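Local atomic coordinates of alpha-fucosidase (Bifidobacterium bifidum, PDB entry 2EAB), a protein that acts as a 1,2-alpha-L-fucosidase, probably releasing terminal alpha-1,2-linked fucose from glycans, this chain being the family 95 catalytic part of a longer protein. Residues A107-L112 / M546-G551; G339-S344 / T364-R369; F419-N424 / A506-I511; S565-P570 / H677-H682. One frame throughout, in Å; residues are numbered along the deposited sequence.

Overall arrangement
Contact 1 joins helix 103-113 to the part of the chain that follows helix 525-546, and its loop encloses contacts 2 and 3 along the chain; contact 4 comes after it. Contacts 3 and 4 lie side by side, centres about 15 Å apart, and share a bound 1,2-ethanediol that may mark a pocket in the helical catalytic domain. Contacts 1 and 4 use one small sheet: contact 1 its edge strand 548-549, contact 4 the turn between strands 558-565 and 572-574. Contact 2 stands apart, about 56 Å from contact 1 between centres, where the loop after strand 335-337 packs on the start of helix 365-386. Of the four, only contact 1 links the N-terminal and catalytic regions.

Contact 1 of 4, residues A107-L112 / M546-G551; sequences ALNKQL and MLHKAG
His548 presents the edge of its imidazole to the backbone of Asn109, where helix 103-113 packs beside the first strand of the small antiparallel sheet 548-549/558-565/572-574. CE1 of His548 lies 3.3 Å from Asn109 O, in the plane of the ring, so the polarised C-H of the imidazole faces a helix carbonyl. CB of Asn109 sits alongside, 3.8 Å from His548 ND1, and Leu112 CB approaches the same ring edge more loosely. The ring gets there because CG of His548 stands between its own backbone N and carbonyl carbon (chi1 83°), and its NE2 is bonded to Asp574 on the third strand. Histidine suits the place, since one flat group can meet a carboxylate with a nitrogen and the helix with a carbon edge.

The Asn109 amide is held at both ends. Its OD1 takes the backbone N-H of Val562 on the middle strand, while ND2 gives a hydrogen to water 1 at 2.9 Å, and that water donates in turn to Met546 O at 2.8 Å. A helix residue thereby bonds to one strand and reaches the end of helix 525-546 through a water bridge. Beyond the strand the chain closes on the helix. Without a side chain there, Gly551 comes close enough for its CA-H to point at Leu112 O, 3.4 Å from CA, with an angle of 160° at the hydrogen.

Contact 2 of 4, residues G339-S344 / T364-R369; sequences GQSGHS and TTAQKR
Ser341 and Gln340 lie against the start of helix 365-386 in different ways: the serine faces the helix, whereas the glutamine touches it with its CB and folds its amide back toward its own strand. One backbone hydrogen bond crosses between the segments, Ser341 N to Ala366 O, 3.2 Å and nearly straight at 167°. The N-H comes from well above the carbonyl plane, 53° out of it. The same oxygen receives the CA-H of Gln340, so two neighbouring loop residues share one helix carbonyl. Small Ala366 lets the loop come this close, and Gly339 has backbone angles at which a CB would jam against the preceding carbonyl.

OG of Ser341 stands between the backbone N and the carbonyl carbon (chi1 48°), which carries it over the backbone of Ala366 and Gln367, 3.7 Å from Gln367 CA, and it bonds to Glu370. Gln340 CB rests on the carbonyl carbon of Arg369 at 3.5 Å. Its chain then bends, and the amide bonds Leu338 N and Ile336 O. Arg369 CB packs 3.7 Å from Gln340 CA, but its guanidinium leads away to a salt bridge with Glu372. A capping box starts the helix, Gln367 N giving to Thr364 OG1 at 3.2 Å while Thr364 N gives to Gln367 OE1 at 3.0 Å.

The contact thus joins the loop after strand 335-337 of the C-terminal sheet to a catalytic-domain helix. Its chemistry is mainly that of backbone and side-chain stems, with the ends of Gln340 and Arg369 committed beyond it and the Gln367 amide to the capping box.

Contact 3 of 4, residues F419-N424 / A506-I511; sequences FHMNVN and AAVPWI. With EDO (1,2-ethanediol), chain D.
A pocket occupied by 1,2-ethanediol, probably from the crystallisation liquor, borders the place where Asn422 meets Trp510. The amide of Asn422 crosses the indole at about a right angle, its plane 80° from that of the ring, and OD1 lies in the ring plane at its edge, 3.4 Å from Trp510 CE3. OD1 is hydrogen-bonded to Tyr578 OH, which helps to fix the amide's rotation. C1 of the diol lies near the same indole plane, 3.6 Å from Trp510 CZ3. The diol oxygen O2 is modelled 2.4 Å from Asn422 O, too short to be trusted in detail.

The two segments belong to the helical catalytic domain, an (alpha/alpha)6 barrel in family 95: the loop after strand 419-420 runs across the first turns of helix 507-520. Here the packing is largely apolar and buried. Met421, with CG anti to its backbone nitrogen (chi1 -153°), reaches across the helix surface and bends at its sulfur. SD meets Ile511 CG2 at 3.9 Å, and CE reaches Val508 CG2 at 4.0 Å. A flexible, unbranched thioether suits such a surface, bending to touch both Val508 and Ile511. The small Ala507 brings the helix in close, its CB only 3.1 Å from Met421 O, a carbonyl hydrogen-bonded to Gln426 NE2. Val423 lies beside the indole, pointing the same way, with CB 3.6 Å from Trp510 CH2.

Contact 4 of 4, residues S565-P570 / H677-H682; sequences SPEQGP and HRHMSH. With EDO (1,2-ethanediol), chain D.
The carbonyl oxygen of Pro566 is gripped by the hydroxyl of Ser681, which donates over 2.6 Å from near the carbonyl plane, and by water 2, which Ser681 N holds in turn. The peptide that follows is cis, a non-proline cis bond between Pro566 and Glu567, and it lies in a loop of the (alpha/alpha)6 catalytic domain. His677 CG stands trans to its backbone N (chi1 -176°), which brings NE2 to Glu567 N; that N-H donates to NE2 at 2.9 Å with an angle of 157°. Both polar atoms of this unusual peptide, O and N, are thus bonded to the 677-682 segment.

His677 also offers a flat face. Gln568 CB stands over the ring centre, 3.7 Å from the centroid, in a CH-pi contact, and the glutamine amide slides on past it, stacked with its plane 10° from the imidazole. That amide is fixed by Gln672 and Glu652. Glu567 sends its CG over one face of the His679 ring, 3.3 Å from CE1, and its OE1 lies 3.2 Å from the same carbon. The bound ethanediol reaches the ring edge in plane, and its O1 donates to Ser681 OG at 2.8 Å.

Contact 1 of 4, residues A107-L112 / M546-G551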
# COMPACT_ATOMS: atom_id res chain seq x y z
N ALA A 107 -0.35 24.23 25.29
CA ALA A 107 -0.59 24.12 26.73
C ALA A 107 -0.38 22.70 27.26
O ALA A 107 0.13 22.52 28.37
CB ALA A 107 -1.97 24.65 27.09
N LEU A 108 -0.75 21.69 26.46
CA LEU A 108 -0.52 20.30 26.85
C LEU A 108 0.97 20.02 26.92
O LEU A 108 1.45 19.39 27.86
CB LEU A 108 -1.20 19.35 25.87
CG LEU A 108 -2.72 19.29 25.99
CD1 LEU A 108 -3.34 18.72 24.73
CD2 LEU A 108 -3.16 18.49 27.22
N ASN A 109 1.70 20.49 25.92
CA ASN A 109 3.15 20.33 25.91
C ASN A 109 3.82 21.02 27.09
O ASN A 109 4.79 20.50 27.64
CB ASN A 109 3.74 20.81 24.59
CG ASN A 109 3.46 19.85 23.45
OD1 ASN A 109 2.93 18.76 23.66
ND2 ASN A 109 3.83 20.25 22.24
N LYS A 110 3.29 22.18 27.48
CA LYS A 110 3.80 22.90 28.65
C LYS A 110 3.61 22.08 29.92
O LYS A 110 4.52 22.01 30.75
CB LYS A 110 3.13 24.28 28.80
CG LYS A 110 3.70 25.13 29.93
CD LYS A 110 3.09 26.52 29.94
CE LYS A 110 3.59 27.33 31.13
NZ LYS A 110 3.02 26.85 32.43
N GLN A 111 2.45 21.45 30.07
CA GLN A 111 2.21 20.57 31.21
C GLN A 111 3.25 19.46 31.28
O GLN A 111 3.80 19.17 32.36
CB GLN A 111 0.79 19.99 31.17
CG GLN A 111 -0.29 21.03 31.43
CD GLN A 111 -1.69 20.45 31.44
OE1 GLN A 111 -2.06 19.66 30.57
NE2 GLN A 111 -2.50 20.88 32.40
N LEU A 112 3.53 18.84 30.14
CA LEU A 112 4.56 17.80 30.05
C LEU A 112 5.96 18.34 30.34
O LEU A 112 6.71 17.74 31.10
CB LEU A 112 4.51 17.12 28.68
CG LEU A 112 3.22 16.35 28.39
CD1 LEU A 112 3.07 16.10 26.90
CD2 LEU A 112 3.18 15.04 29.15
N MET A 546 6.44 21.62 16.30
CA MET A 546 6.06 20.38 16.99
C MET A 546 7.02 19.91 18.08
O MET A 546 6.58 19.41 19.12
CB MET A 546 5.82 19.25 15.99
CG MET A 546 4.77 19.58 14.92
SD MET A 546 3.12 19.85 15.58
CE MET A 546 2.68 18.19 16.10
N LEU A 547 8.33 20.04 17.85
CA LEU A 547 9.32 19.55 18.80
C LEU A 547 9.45 20.45 20.02
O LEU A 547 9.32 21.67 19.91
CB LEU A 547 10.70 19.42 18.13
CG LEU A 547 10.80 18.41 16.99
CD1 LEU A 547 12.20 18.39 16.40
CD2 LEU A 547 10.40 17.02 17.46
N HIS A 548 9.70 19.84 21.17
CA HIS A 548 10.03 20.61 22.37
C HIS A 548 11.07 19.87 23.19
O HIS A 548 11.29 18.68 22.98
CB HIS A 548 8.77 20.98 23.18
CG HIS A 548 8.26 19.92 24.11
ND1 HIS A 548 7.44 20.21 25.17
CD2 HIS A 548 8.44 18.57 24.13
CE1 HIS A 548 7.15 19.10 25.82
NE2 HIS A 548 7.74 18.09 25.21
N LYS A 549 11.73 20.58 24.10
CA LYS A 549 12.58 19.94 25.08
C LYS A 549 11.69 19.20 26.07
O LYS A 549 10.77 19.80 26.65
CB LYS A 549 13.44 20.98 25.82
CG LYS A 549 14.21 20.40 26.99
CD LYS A 549 15.14 21.42 27.63
CE LYS A 549 15.87 20.83 28.84
NZ LYS A 549 16.66 19.60 28.52
N ALA A 550 11.94 17.91 26.23
CA ALA A 550 11.15 17.08 27.12
C ALA A 550 11.21 17.56 28.56
O ALA A 550 12.22 18.13 29.00
CB ALA A 550 11.60 15.64 27.05
N GLY A 551 10.12 17.33 29.28
CA GLY A 551 10.12 17.41 30.73
C GLY A 551 10.78 16.19 31.34
O GLY A 551 11.24 15.29 30.62
O HOH W 1 3.84 19.16 19.57

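Contact 2 of 4, residues G339-S344 / T364-R369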
# COMPACT_ATOMS: atom_id res chain seq x y z
N GLY A 339 10.52 -23.82 -6.56
CA GLY A 339 10.17 -25.22 -6.79
C GLY A 339 8.68 -25.47 -6.83
O GLY A 339 8.23 -26.61 -6.65
N GLN A 340 7.91 -24.41 -7.08
CA GLN A 340 6.45 -24.50 -7.06
C GLN A 340 5.87 -25.31 -8.21
O GLN A 340 6.41 -25.33 -9.31
CB GLN A 340 5.83 -23.09 -7.09
CG GLN A 340 6.14 -22.27 -8.33
CD GLN A 340 7.33 -21.34 -8.15
OE1 GLN A 340 8.17 -21.55 -7.27
NE2 GLN A 340 7.40 -20.30 -8.97
N SER A 341 4.74 -25.94 -7.92
CA SER A 341 3.82 -26.41 -8.94
C SER A 341 3.02 -25.21 -9.48
O SER A 341 3.17 -24.09 -8.99
CB SER A 341 2.87 -27.47 -8.37
OG SER A 341 2.31 -27.07 -7.13
N GLY A 342 2.20 -25.46 -10.49
CA GLY A 342 1.36 -24.44 -11.09
C GLY A 342 0.18 -25.09 -11.77
O GLY A 342 0.01 -26.31 -11.69
N HIS A 343 -0.62 -24.29 -12.48
CA HIS A 343 -1.87 -24.80 -13.06
C HIS A 343 -1.65 -25.83 -14.17
O HIS A 343 -2.56 -26.59 -14.51
CB HIS A 343 -2.76 -23.65 -13.56
CG HIS A 343 -2.36 -23.10 -14.90
ND1 HIS A 343 -1.44 -22.09 -15.05
CD2 HIS A 343 -2.78 -23.43 -16.15
CE1 HIS A 343 -1.30 -21.82 -16.33
NE2 HIS A 343 -2.10 -22.61 -17.02
N SER A 344 -0.44 -25.85 -14.74
CA SER A 344 -0.09 -26.79 -15.82
C SER A 344 0.58 -28.07 -15.33
O SER A 344 0.86 -28.97 -16.12
CB SER A 344 0.80 -26.10 -16.85
OG SER A 344 0.07 -25.11 -17.54
N THR A 364 1.77 -30.73 -0.40
CA THR A 364 3.14 -31.17 -0.67
C THR A 364 4.06 -29.96 -0.69
O THR A 364 3.59 -28.81 -0.74
CB THR A 364 3.25 -31.86 -2.04
OG1 THR A 364 2.96 -30.90 -3.07
CG2 THR A 364 2.30 -33.05 -2.15
N THR A 365 5.37 -30.20 -0.67
CA THR A 365 6.34 -29.11 -0.75
C THR A 365 6.09 -28.23 -1.98
O THR A 365 6.04 -27.00 -1.86
CB THR A 365 7.79 -29.64 -0.73
OG1 THR A 365 8.00 -30.37 0.49
CG2 THR A 365 8.80 -28.50 -0.82
N ALA A 366 5.92 -28.85 -3.14
CA ALA A 366 5.65 -28.12 -4.38
C ALA A 366 4.39 -27.26 -4.27
O ALA A 366 4.35 -26.12 -4.75
CB ALA A 366 5.54 -29.07 -5.56
N GLN A 367 3.36 -27.80 -3.62
CA GLN A 367 2.10 -27.09 -3.40
C GLN A 367 2.24 -25.93 -2.42
O GLN A 367 1.66 -24.86 -2.63
CB GLN A 367 1.01 -28.06 -2.96
CG GLN A 367 0.51 -28.94 -4.10
CD GLN A 367 -0.37 -30.09 -3.63
OE1 GLN A 367 -0.43 -30.40 -2.44
NE2 GLN A 367 -1.04 -30.74 -4.57
N LYS A 368 3.00 -26.14 -1.35
CA LYS A 368 3.31 -25.04 -0.43
C LYS A 368 4.02 -23.91 -1.16
O LYS A 368 3.67 -22.74 -1.00
CB LYS A 368 4.15 -25.51 0.76
CG LYS A 368 3.40 -26.36 1.78
CD LYS A 368 4.21 -26.56 3.05
CE LYS A 368 4.25 -25.30 3.91
NZ LYS A 368 5.18 -25.44 5.06
N ARG A 369 5.01 -24.26 -1.99
CA ARG A 369 5.71 -23.25 -2.77
C ARG A 369 4.79 -22.58 -3.79
O ARG A 369 4.93 -21.39 -4.06
CB ARG A 369 6.95 -23.84 -3.45
CG ARG A 369 7.97 -24.48 -2.49
CD ARG A 369 8.47 -23.54 -1.38
NE ARG A 369 9.19 -24.29 -0.35
CZ ARG A 369 8.74 -24.56 0.87
NH1 ARG A 369 7.56 -24.11 1.28
NH2 ARG A 369 9.48 -25.26 1.71

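Contact 3 of 4, residues F419-N424 / A506-I511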
# COMPACT_ATOMS: atom_id res chain seq x y z
N PHE A 419 -8.18 6.02 3.01
CA PHE A 419 -6.72 6.11 3.06
C PHE A 419 -6.35 6.19 4.53
O PHE A 419 -6.51 7.22 5.18
CB PHE A 419 -6.24 7.32 2.24
CG PHE A 419 -6.73 7.29 0.82
CD1 PHE A 419 -7.77 8.11 0.41
CD2 PHE A 419 -6.19 6.38 -0.09
CE1 PHE A 419 -8.25 8.06 -0.89
CE2 PHE A 419 -6.67 6.32 -1.41
CZ PHE A 419 -7.70 7.17 -1.80
N HIS A 420 -5.89 5.06 5.08
CA HIS A 420 -5.60 4.93 6.50
C HIS A 420 -4.10 5.06 6.67
O HIS A 420 -3.35 4.11 6.38
CB HIS A 420 -6.08 3.58 7.06
CG HIS A 420 -7.20 3.71 8.05
ND1 HIS A 420 -7.05 3.48 9.41
CD2 HIS A 420 -8.49 4.06 7.87
CE1 HIS A 420 -8.21 3.68 10.01
NE2 HIS A 420 -9.10 4.04 9.10
N MET A 421 -3.65 6.22 7.12
CA MET A 421 -2.27 6.64 6.93
C MET A 421 -1.40 6.47 8.18
O MET A 421 -0.40 7.17 8.34
CB MET A 421 -2.25 8.08 6.41
CG MET A 421 -1.03 8.44 5.58
SD MET A 421 -1.25 9.99 4.69
CE MET A 421 -1.06 11.17 6.03
N ASN A 422 -1.75 5.52 9.04
CA ASN A 422 -0.91 5.21 10.19
C ASN A 422 -0.55 3.72 10.24
O ASN A 422 -0.52 3.11 11.32
CB ASN A 422 -1.54 5.70 11.50
CG ASN A 422 -0.50 6.07 12.56
OD1 ASN A 422 0.68 6.23 12.27
ND2 ASN A 422 -0.96 6.20 13.80
N VAL A 423 -0.33 3.16 9.05
CA VAL A 423 0.32 1.87 8.74
C VAL A 423 -0.20 1.31 7.43
O VAL A 423 0.56 0.70 6.67
CB VAL A 423 0.26 0.79 9.87
CG1 VAL A 423 -1.16 0.27 10.09
CG2 VAL A 423 1.21 -0.38 9.56
N ASN A 424 -1.49 1.50 7.15
CA ASN A 424 -2.13 0.76 6.07
C ASN A 424 -1.73 1.27 4.69
O ASN A 424 -1.28 0.49 3.85
CB ASN A 424 -3.65 0.79 6.21
CG ASN A 424 -4.12 0.31 7.57
OD1 ASN A 424 -4.38 -0.89 7.77
ND2 ASN A 424 -4.20 1.22 8.51
N ALA A 506 2.32 12.27 13.16
CA ALA A 506 3.51 11.62 12.60
C ALA A 506 3.18 10.74 11.40
O ALA A 506 4.09 10.22 10.74
CB ALA A 506 4.27 10.84 13.67
N ALA A 507 1.89 10.58 11.10
CA ALA A 507 1.44 9.91 9.88
C ALA A 507 2.06 10.56 8.64
O ALA A 507 2.36 9.86 7.66
CB ALA A 507 -0.07 9.94 9.79
N VAL A 508 2.22 11.88 8.66
CA VAL A 508 2.81 12.58 7.51
C VAL A 508 4.31 12.27 7.35
O VAL A 508 4.72 11.79 6.30
CB VAL A 508 2.48 14.09 7.49
CG1 VAL A 508 3.21 14.79 6.35
CG2 VAL A 508 0.98 14.29 7.36
N PRO A 509 5.13 12.50 8.41
CA PRO A 509 6.48 11.93 8.36
C PRO A 509 6.52 10.48 7.85
O PRO A 509 7.32 10.16 6.97
CB PRO A 509 6.93 12.02 9.83
CG PRO A 509 6.27 13.28 10.32
CD PRO A 509 4.92 13.32 9.62
N TRP A 510 5.66 9.61 8.36
CA TRP A 510 5.70 8.22 7.95
C TRP A 510 5.43 8.02 6.45
O TRP A 510 6.22 7.38 5.77
CB TRP A 510 4.73 7.39 8.78
CG TRP A 510 4.96 5.90 8.70
CD1 TRP A 510 5.85 5.23 7.91
CD2 TRP A 510 4.25 4.92 9.44
NE1 TRP A 510 5.75 3.88 8.13
CE2 TRP A 510 4.77 3.66 9.06
CE3 TRP A 510 3.23 4.97 10.40
CZ2 TRP A 510 4.30 2.46 9.62
CZ3 TRP A 510 2.76 3.79 10.95
CH2 TRP A 510 3.29 2.55 10.55
N ILE A 511 4.34 8.58 5.94
CA ILE A 511 4.05 8.42 4.51
C ILE A 511 5.14 9.08 3.65
O ILE A 511 5.40 8.63 2.54
CB ILE A 511 2.63 8.91 4.14
CG1 ILE A 511 2.14 8.24 2.85
CG2 ILE A 511 2.56 10.43 4.04
CD1 ILE A 511 1.90 6.73 2.98
C1 EDO D . 1.77 2.14 13.94
O1 EDO D . 1.41 1.00 14.86
C2 EDO D . 0.70 3.26 14.23
O2 EDO D . -0.63 2.79 13.72

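Contact 4 of 4, residues S565-P570 / H677-H682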
# COMPACT_ATOMS: atom_id res chain seq x y z
N SER A 565 0.96 6.12 21.86
CA SER A 565 1.56 5.01 21.15
C SER A 565 0.45 4.02 20.80
O SER A 565 -0.02 3.30 21.68
CB SER A 565 2.62 4.33 22.02
OG SER A 565 3.43 3.47 21.23
N PRO A 566 -0.01 4.00 19.53
CA PRO A 566 -1.13 3.11 19.22
C PRO A 566 -0.80 1.64 19.53
O PRO A 566 0.29 1.19 19.21
CB PRO A 566 -1.34 3.33 17.71
CG PRO A 566 -0.81 4.70 17.46
CD PRO A 566 0.40 4.78 18.34
N GLU A 567 -1.70 0.89 20.19
CA GLU A 567 -2.95 1.34 20.79
C GLU A 567 -2.96 0.87 22.25
O GLU A 567 -3.90 0.20 22.69
CB GLU A 567 -4.15 0.70 20.08
CG GLU A 567 -4.51 1.26 18.73
CD GLU A 567 -5.80 0.65 18.17
OE1 GLU A 567 -5.99 0.70 16.94
OE2 GLU A 567 -6.62 0.12 18.96
N GLN A 568 -1.90 1.20 22.99
CA GLN A 568 -1.83 0.84 24.40
C GLN A 568 -1.14 1.95 25.19
O GLN A 568 -0.61 2.89 24.61
CB GLN A 568 -1.14 -0.51 24.61
CG GLN A 568 0.34 -0.51 24.25
CD GLN A 568 1.07 -1.78 24.69
OE1 GLN A 568 0.50 -2.67 25.32
NE2 GLN A 568 2.35 -1.85 24.34
N GLY A 569 -1.16 1.82 26.52
CA GLY A 569 -0.55 2.80 27.40
C GLY A 569 -1.39 4.05 27.55
O GLY A 569 -2.55 4.10 27.11
N PRO A 570 -0.83 5.08 28.20
CA PRO A 570 -1.54 6.35 28.42
C PRO A 570 -1.78 7.12 27.13
O PRO A 570 -0.99 7.03 26.18
CB PRO A 570 -0.58 7.15 29.30
CG PRO A 570 0.39 6.17 29.85
CD PRO A 570 0.51 5.10 28.82
N HIS A 677 0.52 -7.11 22.92
CA HIS A 677 -0.26 -6.08 22.23
C HIS A 677 -0.09 -6.17 20.71
O HIS A 677 1.01 -6.41 20.21
CB HIS A 677 0.12 -4.69 22.73
CG HIS A 677 -0.70 -3.59 22.12
ND1 HIS A 677 -2.06 -3.49 22.31
CD2 HIS A 677 -0.35 -2.55 21.32
CE1 HIS A 677 -2.51 -2.44 21.65
NE2 HIS A 677 -1.50 -1.85 21.04
N ARG A 678 -1.19 -5.98 19.99
CA ARG A 678 -1.21 -6.18 18.54
C ARG A 678 -0.32 -5.20 17.77
O ARG A 678 0.35 -5.59 16.81
CB ARG A 678 -2.65 -6.13 18.01
CG ARG A 678 -2.78 -6.55 16.56
CD ARG A 678 -4.22 -6.79 16.22
NE ARG A 678 -4.38 -7.30 14.86
CZ ARG A 678 -5.13 -6.73 13.92
NH1 ARG A 678 -5.81 -5.62 14.19
NH2 ARG A 678 -5.21 -7.28 12.72
N HIS A 679 -0.33 -3.93 18.17
CA HIS A 679 0.54 -2.93 17.58
C HIS A 679 1.96 -3.08 18.12
O HIS A 679 2.16 -3.53 19.24
CB HIS A 679 0.05 -1.53 17.91
CG HIS A 679 -1.17 -1.11 17.15
ND1 HIS A 679 -2.44 -1.55 17.46
CD2 HIS A 679 -1.31 -0.25 16.11
CE1 HIS A 679 -3.31 -1.00 16.64
NE2 HIS A 679 -2.65 -0.21 15.81
N MET A 680 2.93 -2.67 17.31
CA MET A 680 4.33 -2.57 17.71
C MET A 680 4.84 -1.22 17.22
O MET A 680 5.75 -1.13 16.40
CB MET A 680 5.16 -3.71 17.11
CG MET A 680 4.54 -5.09 17.26
SD MET A 680 5.61 -6.45 16.76
CE MET A 680 5.96 -5.99 15.05
N SER A 681 4.22 -0.16 17.73
CA SER A 681 4.45 1.18 17.20
C SER A 681 5.86 1.69 17.43
O SER A 681 6.34 2.56 16.71
CB SER A 681 3.43 2.16 17.78
OG SER A 681 2.11 1.79 17.42
N HIS A 682 6.53 1.14 18.43
CA HIS A 682 7.89 1.53 18.77
C HIS A 682 8.97 0.82 17.96
O HIS A 682 10.17 1.06 18.17
CB HIS A 682 8.13 1.32 20.26
CG HIS A 682 8.01 -0.11 20.70
ND1 HIS A 682 6.94 -0.91 20.34
CD2 HIS A 682 8.80 -0.86 21.49
CE1 HIS A 682 7.10 -2.10 20.88
NE2 HIS A 682 8.22 -2.10 21.58
C1 EDO D . 1.77 2.14 13.94
O1 EDO D . 1.41 1.00 14.86
C2 EDO D . 0.70 3.26 14.23
O2 EDO D . -0.63 2.79 13.72
O HOH W 2 2.45 -0.35 20.08
O HOH W 3 1.76 -5.57 25.45